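Local coordinates for SPbeta prophage-derived uncharacterized protein YopT (Bacillus subtilis, PDB 2DLB), which is of unknown function but forms a homodimer and is encoded in the SPbeta prophage carried by the bacterial chromosome, at residues V30-E35 / E61-T65. Residues are numbered along the deposited sequence; the frame is centred on the assembly and turned at random.
Sequences VTRICE and EYEIT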
loop_
_atom_site.group_PDB
_atom_site.type_symbol
_atom_site.label_atom_id
_atom_site.label_comp_id
_atom_site.label_asym_id
_atom_site.label_seq_id
_atom_site.Cartn_x
_atom_site.Cartn_y
_atom_site.Cartn_z
ATOM N N VAL A 30 -16.436 -3.329 -3.579
ATOM C CA VAL A 30 -15.056 -3.171 -3.176
ATOM C C VAL A 30 -14.141 -3.705 -4.250
ATOM O O VAL A 30 -13.081 -3.116 -4.546
ATOM C CB VAL A 30 -14.784 -3.925 -1.830
ATOM C CG1 VAL A 30 -13.314 -4.155 -1.566
ATOM C CG2 VAL A 30 -15.520 -3.140 -0.735
ATOM N N THR A 31 -14.486 -4.823 -4.898
ATOM C CA THR A 31 -13.652 -5.400 -5.951
ATOM C C THR A 31 -13.493 -4.426 -7.102
ATOM O O THR A 31 -12.402 -4.220 -7.617
ATOM C CB THR A 31 -14.238 -6.736 -6.414
ATOM O OG1 THR A 31 -14.153 -7.668 -5.310
ATOM C CG2 THR A 31 -13.441 -7.302 -7.575
ATOM N N ARG A 32 -14.556 -3.749 -7.514
ATOM C CA ARG A 32 -14.449 -2.799 -8.628
ATOM C C ARG A 32 -13.454 -1.702 -8.271
ATOM O O ARG A 32 -12.619 -1.274 -9.075
ATOM C CB ARG A 32 -15.836 -2.256 -8.977
ATOM C CG ARG A 32 -16.012 -1.351 -10.172
ATOM C CD ARG A 32 -17.474 -1.065 -10.488
ATOM N NE ARG A 32 -17.761 -0.638 -11.846
ATOM C CZ ARG A 32 -18.727 0.149 -12.292
ATOM N NH1 ARG A 32 -19.608 0.695 -11.449
ATOM N NH2 ARG A 32 -18.871 0.449 -13.584
ATOM N N ILE A 33 -13.546 -1.215 -7.045
ATOM C CA ILE A 33 -12.637 -0.143 -6.607
ATOM C C ILE A 33 -11.199 -0.643 -6.686
ATOM O O ILE A 33 -10.305 0.016 -7.217
ATOM C CB ILE A 33 -12.970 0.343 -5.199
ATOM C CG1 ILE A 33 -14.295 1.126 -5.170
ATOM C CG2 ILE A 33 -11.848 1.183 -4.543
ATOM C CD1 ILE A 33 -14.882 1.328 -3.780
ATOM N N CYS A 34 -10.935 -1.810 -6.146
ATOM C CA CYS A 34 -9.563 -2.319 -6.065
ATOM C C CYS A 34 -9.029 -2.674 -7.453
ATOM O O CYS A 34 -7.877 -2.387 -7.730
ATOM C CB CYS A 34 -9.552 -3.511 -5.118
ATOM S SG CYS A 34 -9.761 -3.070 -3.375
ATOM N N GLU A 35 -9.874 -3.256 -8.323
ATOM C CA GLU A 35 -9.432 -3.566 -9.662
ATOM C C GLU A 35 -8.981 -2.329 -10.413
ATOM O O GLU A 35 -8.044 -2.364 -11.220
ATOM C CB GLU A 35 -10.588 -4.242 -10.425
ATOM C CG GLU A 35 -10.153 -4.933 -11.682
ATOM C CD GLU A 35 -9.375 -6.224 -11.541
ATOM O OE1 GLU A 35 -9.202 -6.748 -10.439
ATOM O OE2 GLU A 35 -8.911 -6.658 -12.613
ATOM N N GLU A 61 -1.362 -6.327 -5.889
ATOM C CA GLU A 61 -2.347 -7.401 -5.888
ATOM C C GLU A 61 -3.247 -7.140 -4.692
ATOM O O GLU A 61 -2.822 -6.455 -3.769
ATOM C CB GLU A 61 -1.719 -8.770 -5.843
ATOM C CG GLU A 61 -0.908 -9.165 -7.080
ATOM C CD GLU A 61 0.552 -8.973 -6.671
ATOM O OE1 GLU A 61 1.395 -9.224 -7.547
ATOM O OE2 GLU A 61 0.775 -8.607 -5.482
ATOM N N TYR A 62 -4.434 -7.685 -4.671
ATOM C CA TYR A 62 -5.318 -7.544 -3.523
ATOM C C TYR A 62 -6.186 -8.775 -3.369
ATOM O O TYR A 62 -6.425 -9.515 -4.330
ATOM C CB TYR A 62 -6.184 -6.249 -3.641
ATOM C CG TYR A 62 -7.244 -6.409 -4.703
ATOM C CD1 TYR A 62 -6.912 -6.156 -6.029
ATOM C CD2 TYR A 62 -8.541 -6.788 -4.358
ATOM C CE1 TYR A 62 -7.890 -6.298 -6.994
ATOM C CE2 TYR A 62 -9.488 -6.951 -5.333
ATOM C CZ TYR A 62 -9.158 -6.698 -6.644
ATOM O OH TYR A 62 -10.160 -6.886 -7.565
ATOM N N GLU A 63 -6.715 -8.864 -2.144
ATOM C CA GLU A 63 -7.763 -9.878 -1.893
ATOM C C GLU A 63 -8.597 -9.395 -0.717
ATOM O O GLU A 63 -8.040 -8.865 0.248
ATOM C CB GLU A 63 -7.160 -11.240 -1.640
ATOM C CG GLU A 63 -6.453 -11.366 -0.343
ATOM C CD GLU A 63 -6.028 -12.757 0.095
ATOM O OE1 GLU A 63 -6.395 -13.755 -0.593
ATOM O OE2 GLU A 63 -5.322 -12.799 1.151
ATOM N N ILE A 64 -9.913 -9.597 -0.766
ATOM C CA ILE A 64 -10.736 -9.313 0.373
ATOM C C ILE A 64 -10.466 -10.382 1.446
ATOM O O ILE A 64 -10.425 -11.563 1.106
ATOM C CB ILE A 64 -12.221 -9.239 -0.028
ATOM C CG1 ILE A 64 -12.493 -8.122 -1.054
ATOM C CG2 ILE A 64 -13.111 -9.087 1.209
ATOM C CD1 ILE A 64 -13.893 -7.981 -1.579
ATOM N N THR A 65 -10.275 -9.956 2.683
ATOM C CA THR A 65 -10.035 -10.815 3.829
ATOM C C THR A 65 -11.300 -11.153 4.599
ATOM O O THR A 65 -11.593 -12.310 4.891
ATOM C CB THR A 65 -9.028 -10.137 4.792
ATOM O OG1 THR A 65 -7.873 -9.679 4.043
ATOM C CG2 THR A 65 -8.610 -11.131 5.843
#
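V30 meets I64 through methyl groups. V30 CG1 lies 3.9 Å from I64 CD1, and the two side chains cross at a slant. V30 also packs on L16 and N18 of strand 3-19 and on I8 of the second subunit. The two branches of T31 meet different residues. CG2, anti to the backbone N, touches the phenol oxygen of Y62, with 3.3 Å between T31 CG2 and Y62 OH. OG1 is hydrogen-bonded to E27 O, one turn back, and brushes I64 CD1. Helix 23-35 runs alongside strand 52-69 in the opposite direction; the axes of segments 30-35 and 61-65 come within 9.5 Å at an angle of 167°. E61 to I64 form an antiparallel ladder with a strand of the second subunit, which makes the sheet continuous between the two chains. C34 sits over the Y62 ring. C34 CB stands 3.4 Å from the centroid of the Y62 ring and 9° off the normal, a CH-pi contact. C34 SG makes a sulfur-aromatic contact with the same face, 4.5 Å from the Y62 ring centroid. The bend at chi2 brings E35 OE1 to the edge of the Y62 ring, close to its plane. Y62 OH donates to E35 OE1 at 3.0 Å, on the anti lone pair; the carboxylate and ring planes are 72° apart.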